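Local structure of ubiquitin-like-specific protease 2 (Saccharomyces cerevisiae, 5LNB) at residues Ser120-Ser125 with Gln169-Glu174; Thr163-Arg168 with Ser213-His218. The protein cleaves SUMO from modified proteins as a cysteine protease of the C48 family, whose catalytic domain lies in this chain. One frame throughout, in Å; residues are numbered along the deposited sequence.

Interaction 1 (Ser120-Ser125 with Gln169-Glu174); sequences SYHWFS and QTHSRE. With ACT (acetate ion), chain B.
F124 and H171 reach out from opposite directions and lay their rings face to face, centroids 3.6 Å apart and planes only 6° from parallel. F124 gets there with CG between its backbone N and carbonyl carbon (chi1 64°), which puts the phenyl face against the imidazole. E174 CB comes in at the edge of the same phenyl, 4.0 Å from F124 CZ. The H171 ring is also held in its own plane: ND1 donates to E174 OE1 at 2.7 Å, on the anti side of the carboxylate, and NE2 pairs with D165. With two polar edges engaged and one face stacked, the imidazole has little freedom to turn. Replacing it by the methyl of an alanine is likely to cost D165 OD2 and E174 OE1 the ring nitrogens they bond to and to open a gap against the phenyl of F124. Next to this pair, Q169 OE1 approaches the edge of H122, 3.4 Å from its CE1, the amide standing 78° to the ring, while H122 and H171 meet obliquely. The contact thus joins the start of strand 122-129 to the N-cap of helix 172-190, with strand 112-119 touching F124 and E174 and helix 215-228 touching H122.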
loop_
_atom_site.group_PDB
_atom_site.type_symbol
_atom_site.label_atom_id
_atom_site.label_comp_id
_atom_site.label_asym_id
_atom_site.label_seq_id
_atom_site.Cartn_x
_atom_site.Cartn_y
_atom_site.Cartn_z
ATOM N N SER A 120 -8.812 -13.586 -0.289
ATOM C CA SER A 120 -8.533 -14.996 -0.580
ATOM C C SER A 120 -7.092 -15.194 -1.042
ATOM O O SER A 120 -6.815 -15.818 -2.067
ATOM C CB SER A 120 -9.503 -15.541 -1.621
ATOM O OG SER A 120 -10.841 -15.384 -1.187
ATOM N N TYR A 121 -6.159 -14.631 -0.274
ATOM C CA TYR A 121 -4.724 -14.817 -0.467
ATOM C C TYR A 121 -4.200 -14.165 -1.739
ATOM O O TYR A 121 -3.068 -14.446 -2.152
ATOM C CB TYR A 121 -4.354 -16.304 -0.454
ATOM C CG TYR A 121 -4.474 -16.902 0.922
ATOM C CD1 TYR A 121 -3.407 -16.850 1.818
ATOM C CD2 TYR A 121 -5.658 -17.494 1.342
ATOM C CE1 TYR A 121 -3.506 -17.385 3.089
ATOM C CE2 TYR A 121 -5.770 -18.031 2.616
ATOM C CZ TYR A 121 -4.687 -17.973 3.486
ATOM O OH TYR A 121 -4.793 -18.499 4.759
ATOM N N HIS A 122 -4.983 -13.294 -2.363
ATOM C CA HIS A 122 -4.569 -12.527 -3.527
ATOM C C HIS A 122 -4.401 -11.077 -3.099
ATOM O O HIS A 122 -5.378 -10.425 -2.720
ATOM C CB HIS A 122 -5.600 -12.649 -4.651
ATOM C CG HIS A 122 -5.310 -11.782 -5.842
ATOM N ND1 HIS A 122 -6.236 -11.559 -6.842
ATOM C CD2 HIS A 122 -4.196 -11.098 -6.202
ATOM C CE1 HIS A 122 -5.709 -10.768 -7.761
ATOM N NE2 HIS A 122 -4.473 -10.472 -7.397
ATOM N N TRP A 123 -3.165 -10.580 -3.164
ATOM C CA TRP A 123 -2.853 -9.185 -2.886
ATOM C C TRP A 123 -2.934 -8.343 -4.156
ATOM O O TRP A 123 -2.386 -8.718 -5.197
ATOM C CB TRP A 123 -1.444 -9.043 -2.311
ATOM C CG TRP A 123 -1.260 -9.369 -0.856
ATOM C CD1 TRP A 123 -0.611 -10.461 -0.334
ATOM C CD2 TRP A 123 -1.668 -8.570 0.263
ATOM N NE1 TRP A 123 -0.621 -10.403 1.046
ATOM C CE2 TRP A 123 -1.258 -9.250 1.436
ATOM C CE3 TRP A 123 -2.360 -7.358 0.390
ATOM C CZ2 TRP A 123 -1.507 -8.749 2.718
ATOM C CZ3 TRP A 123 -2.610 -6.863 1.657
ATOM C CH2 TRP A 123 -2.183 -7.561 2.809
ATOM N N PHE A 124 -3.598 -7.198 -4.060
ATOM C CA PHE A 124 -3.412 -6.113 -5.015
ATOM C C PHE A 124 -3.672 -4.820 -4.248
ATOM O O PHE A 124 -3.838 -4.839 -3.025
ATOM C CB PHE A 124 -4.282 -6.306 -6.273
ATOM C CG PHE A 124 -5.771 -6.264 -6.023
ATOM C CD1 PHE A 124 -6.486 -5.085 -6.195
ATOM C CD2 PHE A 124 -6.460 -7.409 -5.655
ATOM C CE1 PHE A 124 -7.861 -5.044 -5.981
ATOM C CE2 PHE A 124 -7.840 -7.377 -5.441
ATOM C CZ PHE A 124 -8.538 -6.194 -5.600
ATOM N N SER A 125 -3.682 -3.687 -4.947
ATOM C CA SER A 125 -3.754 -2.417 -4.231
ATOM C C SER A 125 -4.380 -1.338 -5.106
ATOM O O SER A 125 -4.398 -1.432 -6.336
ATOM C CB SER A 125 -2.361 -1.983 -3.763
ATOM O OG SER A 125 -2.403 -0.772 -3.035
ATOM N N GLN A 169 -6.032 -9.365 -14.144
ATOM C CA GLN A 169 -7.390 -9.245 -13.634
ATOM C C GLN A 169 -7.764 -7.779 -13.474
ATOM O O GLN A 169 -6.913 -6.926 -13.204
ATOM C CB GLN A 169 -7.564 -9.934 -12.275
ATOM C CG GLN A 169 -7.262 -11.414 -12.251
ATOM C CD GLN A 169 -7.508 -12.034 -10.883
ATOM O OE1 GLN A 169 -8.135 -11.430 -10.010
ATOM N NE2 GLN A 169 -7.006 -13.242 -10.691
ATOM N N THR A 170 -9.060 -7.512 -13.601
ATOM C CA THR A 170 -9.661 -6.219 -13.328
ATOM C C THR A 170 -10.614 -6.379 -12.147
ATOM O O THR A 170 -11.120 -7.476 -11.887
ATOM C CB THR A 170 -10.393 -5.687 -14.563
ATOM O OG1 THR A 170 -11.475 -6.567 -14.885
ATOM C CG2 THR A 170 -9.435 -5.619 -15.764
ATOM N N HIS A 171 -10.861 -5.290 -11.423
ATOM C CA HIS A 171 -11.423 -5.410 -10.081
ATOM C C HIS A 171 -12.606 -4.482 -9.866
ATOM O O HIS A 171 -12.779 -3.902 -8.796
ATOM C CB HIS A 171 -10.341 -5.165 -9.035
ATOM C CG HIS A 171 -9.229 -6.157 -9.104
ATOM N ND1 HIS A 171 -9.405 -7.488 -8.791
ATOM C CD2 HIS A 171 -7.936 -6.026 -9.483
ATOM C CE1 HIS A 171 -8.263 -8.130 -8.953
ATOM N NE2 HIS A 171 -7.355 -7.267 -9.370
ATOM N N SER A 172 -13.463 -4.359 -10.876
ATOM C CA SER A 172 -14.691 -3.581 -10.732
ATOM C C SER A 172 -15.482 -3.984 -9.485
ATOM O O SER A 172 -15.888 -3.127 -8.685
ATOM C CB SER A 172 -15.537 -3.751 -11.993
ATOM O OG SER A 172 -16.648 -2.893 -11.963
ATOM N N ARG A 173 -15.716 -5.286 -9.303
ATOM C CA ARG A 173 -16.543 -5.740 -8.188
ATOM C C ARG A 173 -15.906 -5.420 -6.838
ATOM O O ARG A 173 -16.606 -5.036 -5.895
ATOM C CB ARG A 173 -16.816 -7.237 -8.300
ATOM C CG ARG A 173 -17.971 -7.600 -9.220
ATOM C CD ARG A 173 -18.245 -9.101 -9.213
ATOM N NE ARG A 173 -17.121 -9.868 -9.750
ATOM C CZ ARG A 173 -16.215 -10.497 -9.007
ATOM N NH1 ARG A 173 -16.301 -10.462 -7.683
ATOM N NH2 ARG A 173 -15.223 -11.164 -9.588
ATOM N N GLU A 174 -14.584 -5.591 -6.714
ATOM C CA GLU A 174 -13.913 -5.354 -5.435
ATOM C C GLU A 174 -13.692 -3.876 -5.147
ATOM O O GLU A 174 -13.540 -3.505 -3.982
ATOM C CB GLU A 174 -12.549 -6.064 -5.379
ATOM C CG GLU A 174 -12.616 -7.578 -5.483
ATOM C CD GLU A 174 -12.724 -8.062 -6.923
ATOM O OE1 GLU A 174 -11.921 -7.605 -7.765
ATOM O OE2 GLU A 174 -13.610 -8.893 -7.214
HETATM C C ACT B . -6.085 -13.949 4.250
HETATM O O ACT B . -6.308 -14.063 3.013
HETATM O OXT ACT B . -5.908 -12.796 4.707
HETATM C CH3 ACT B . -6.036 -15.130 5.174
#

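Interaction 2 (Thr163-Arg168 with Ser213-His218); sequences TFDSLR and SDCGVH
S166 sets its CB over one face of the H218 imidazole, a CH-pi contact 3.9 Å from the ring centroid and offset toward the rim, where CB comes within 3.6 Å of H218 CG. With OG lying between the backbone N and the carbonyl carbon (chi1 53°), the hydroxyl swings toward the helix start and ends 3.4 Å from C215 SG. The sulfur also meets L167, whose branch carbon CG packs against SG at 3.6 Å, so two consecutive loop residues touch it, one with a hydroxyl and the other with an apolar branch. Behind them the loop folds on itself: D165 OD1 accepts from L167 N at 2.9 Å, an Asx turn in which the N-H comes from above the carboxylate plane. A water accepts from S166 N at 3.1 Å and gives a weak bond to C215 O, filling in between the two backbones. H218 ND1 is hydrogen-bonded to R261. D165 OD1 also bonds H122 NE2, while OD2 takes H171 NE2, and H122 packs on C215. The grouping of C215, H122 and D165, with the cysteine at the N-terminal end of a helix, is consistent with the catalytic triad of C48 (Ulp1-type) cysteine peptidases.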
loop_
_atom_site.group_PDB
_atom_site.type_symbol
_atom_site.label_atom_id
_atom_site.label_comp_id
_atom_site.label_asym_id
_atom_site.label_seq_id
_atom_site.Cartn_x
_atom_site.Cartn_y
_atom_site.Cartn_z
ATOM N N THR A 163 -5.915 1.336 -9.614
ATOM C CA THR A 163 -5.917 -0.053 -9.160
ATOM C C THR A 163 -4.909 -0.861 -9.972
ATOM O O THR A 163 -4.961 -0.860 -11.210
ATOM C CB THR A 163 -7.314 -0.667 -9.309
ATOM O OG1 THR A 163 -8.287 0.221 -8.754
ATOM C CG2 THR A 163 -7.407 -2.008 -8.588
ATOM N N PHE A 164 -4.005 -1.565 -9.284
ATOM C CA PHE A 164 -2.923 -2.267 -9.967
ATOM C C PHE A 164 -2.710 -3.647 -9.351
ATOM O O PHE A 164 -2.722 -3.812 -8.127
ATOM C CB PHE A 164 -1.619 -1.447 -9.947
ATOM C CG PHE A 164 -1.358 -0.732 -8.640
ATOM C CD1 PHE A 164 -0.457 -1.255 -7.711
ATOM C CD2 PHE A 164 -2.016 0.457 -8.336
ATOM C CE1 PHE A 164 -0.210 -0.603 -6.511
ATOM C CE2 PHE A 164 -1.781 1.109 -7.130
ATOM C CZ PHE A 164 -0.870 0.581 -6.217
ATOM N N ASP A 165 -2.525 -4.635 -10.224
ATOM C CA ASP A 165 -2.533 -6.041 -9.851
ATOM C C ASP A 165 -1.525 -6.763 -10.733
ATOM O O ASP A 165 -1.563 -6.617 -11.955
ATOM C CB ASP A 165 -3.939 -6.631 -10.040
ATOM C CG ASP A 165 -4.046 -8.086 -9.612
ATOM O OD1 ASP A 165 -3.060 -8.669 -9.108
ATOM O OD2 ASP A 165 -5.149 -8.647 -9.773
ATOM N N SER A 166 -0.628 -7.531 -10.116
ATOM C CA SER A 166 0.337 -8.290 -10.892
ATOM C C SER A 166 -0.309 -9.456 -11.627
ATOM O O SER A 166 0.286 -9.969 -12.578
ATOM C CB SER A 166 1.473 -8.794 -9.996
ATOM O OG SER A 166 0.957 -9.503 -8.885
ATOM N N LEU A 167 -1.501 -9.889 -11.219
ATOM C CA LEU A 167 -2.236 -10.878 -12.000
ATOM C C LEU A 167 -3.039 -10.185 -13.102
ATOM O O LEU A 167 -3.280 -8.973 -13.065
ATOM C CB LEU A 167 -3.160 -11.711 -11.107
ATOM C CG LEU A 167 -2.448 -12.452 -9.962
ATOM C CD1 LEU A 167 -3.414 -13.322 -9.161
ATOM C CD2 LEU A 167 -1.263 -13.291 -10.478
ATOM N N ARG A 168 -3.455 -10.972 -14.096
ATOM C CA ARG A 168 -4.165 -10.426 -15.254
ATOM C C ARG A 168 -5.663 -10.361 -14.947
ATOM O O ARG A 168 -6.473 -11.160 -15.421
ATOM C CB ARG A 168 -3.860 -11.255 -16.498
ATOM C CG ARG A 168 -2.423 -11.073 -16.996
ATOM C CD ARG A 168 -2.095 -11.995 -18.155
ATOM N NE ARG A 168 -2.951 -11.733 -19.309
ATOM C CZ ARG A 168 -2.549 -11.138 -20.429
ATOM N NH1 ARG A 168 -1.288 -10.745 -20.561
ATOM N NH2 ARG A 168 -3.407 -10.947 -21.423
ATOM N N SER A 213 1.053 -16.142 -5.096
ATOM C CA SER A 213 1.758 -15.996 -3.827
ATOM C C SER A 213 2.868 -14.948 -3.876
ATOM O O SER A 213 3.330 -14.523 -2.814
ATOM C CB SER A 213 2.317 -17.349 -3.381
ATOM O OG SER A 213 3.336 -17.821 -4.247
ATOM N N ASP A 214 3.297 -14.512 -5.069
ATOM C CA ASP A 214 4.183 -13.355 -5.197
ATOM C C ASP A 214 3.444 -12.012 -5.205
ATOM O O ASP A 214 4.103 -10.965 -5.180
ATOM C CB ASP A 214 5.024 -13.429 -6.480
ATOM C CG ASP A 214 6.184 -14.432 -6.399
ATOM O OD1 ASP A 214 6.623 -14.797 -5.281
ATOM O OD2 ASP A 214 6.662 -14.848 -7.481
ATOM N N CYS A 215 2.108 -12.005 -5.261
ATOM C CA CYS A 215 1.377 -10.740 -5.382
ATOM C C CYS A 215 1.733 -9.749 -4.275
ATOM O O CYS A 215 1.830 -8.541 -4.522
ATOM C CB CYS A 215 -0.125 -11.001 -5.375
ATOM S SG CYS A 215 -0.698 -11.718 -6.896
ATOM N N GLY A 216 1.919 -10.233 -3.046
ATOM C CA GLY A 216 2.249 -9.321 -1.960
ATOM C C GLY A 216 3.556 -8.584 -2.186
ATOM O O GLY A 216 3.687 -7.418 -1.799
ATOM N N VAL A 217 4.531 -9.248 -2.822
ATOM C CA VAL A 217 5.815 -8.625 -3.134
ATOM C C VAL A 217 5.645 -7.566 -4.215
ATOM O O VAL A 217 6.287 -6.511 -4.176
ATOM C CB VAL A 217 6.841 -9.701 -3.558
ATOM C CG1 VAL A 217 8.151 -9.067 -4.023
ATOM C CG2 VAL A 217 7.108 -10.674 -2.426
ATOM N N HIS A 218 4.794 -7.835 -5.209
ATOM C CA HIS A 218 4.537 -6.846 -6.249
ATOM C C HIS A 218 3.819 -5.623 -5.696
ATOM O O HIS A 218 4.120 -4.498 -6.101
ATOM C CB HIS A 218 3.739 -7.470 -7.385
ATOM C CG HIS A 218 4.548 -8.398 -8.227
ATOM N ND1 HIS A 218 5.298 -7.962 -9.296
ATOM C CD2 HIS A 218 4.743 -9.735 -8.144
ATOM C CE1 HIS A 218 5.914 -8.992 -9.843
ATOM N NE2 HIS A 218 5.597 -10.079 -9.161
HETATM O O HOH W 1 -0.399 -7.625 -7.028
#

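How the interactions relate
Both contacts are largely buried and meet at D165, a residue of interaction 2 whose carboxylate serves the two histidines of interaction 1: OD2 lies 2.6 Å from H171 NE2, and OD1 2.9 Å from H122 NE2. They share the sheet too, since strands 122-129 and 159-164 are neighbours, and the chain runs from strand 159-164 through the loop to helix 172-190. Interaction 1 is aromatic, a ring stack with an exposed glutamine at its margin; interaction 2 has smaller groups, S166 and L167 of the loop against C215 and H218 of helix 215-228. D165 thus links two contacts whose H122 and C215 probably belong to one active site.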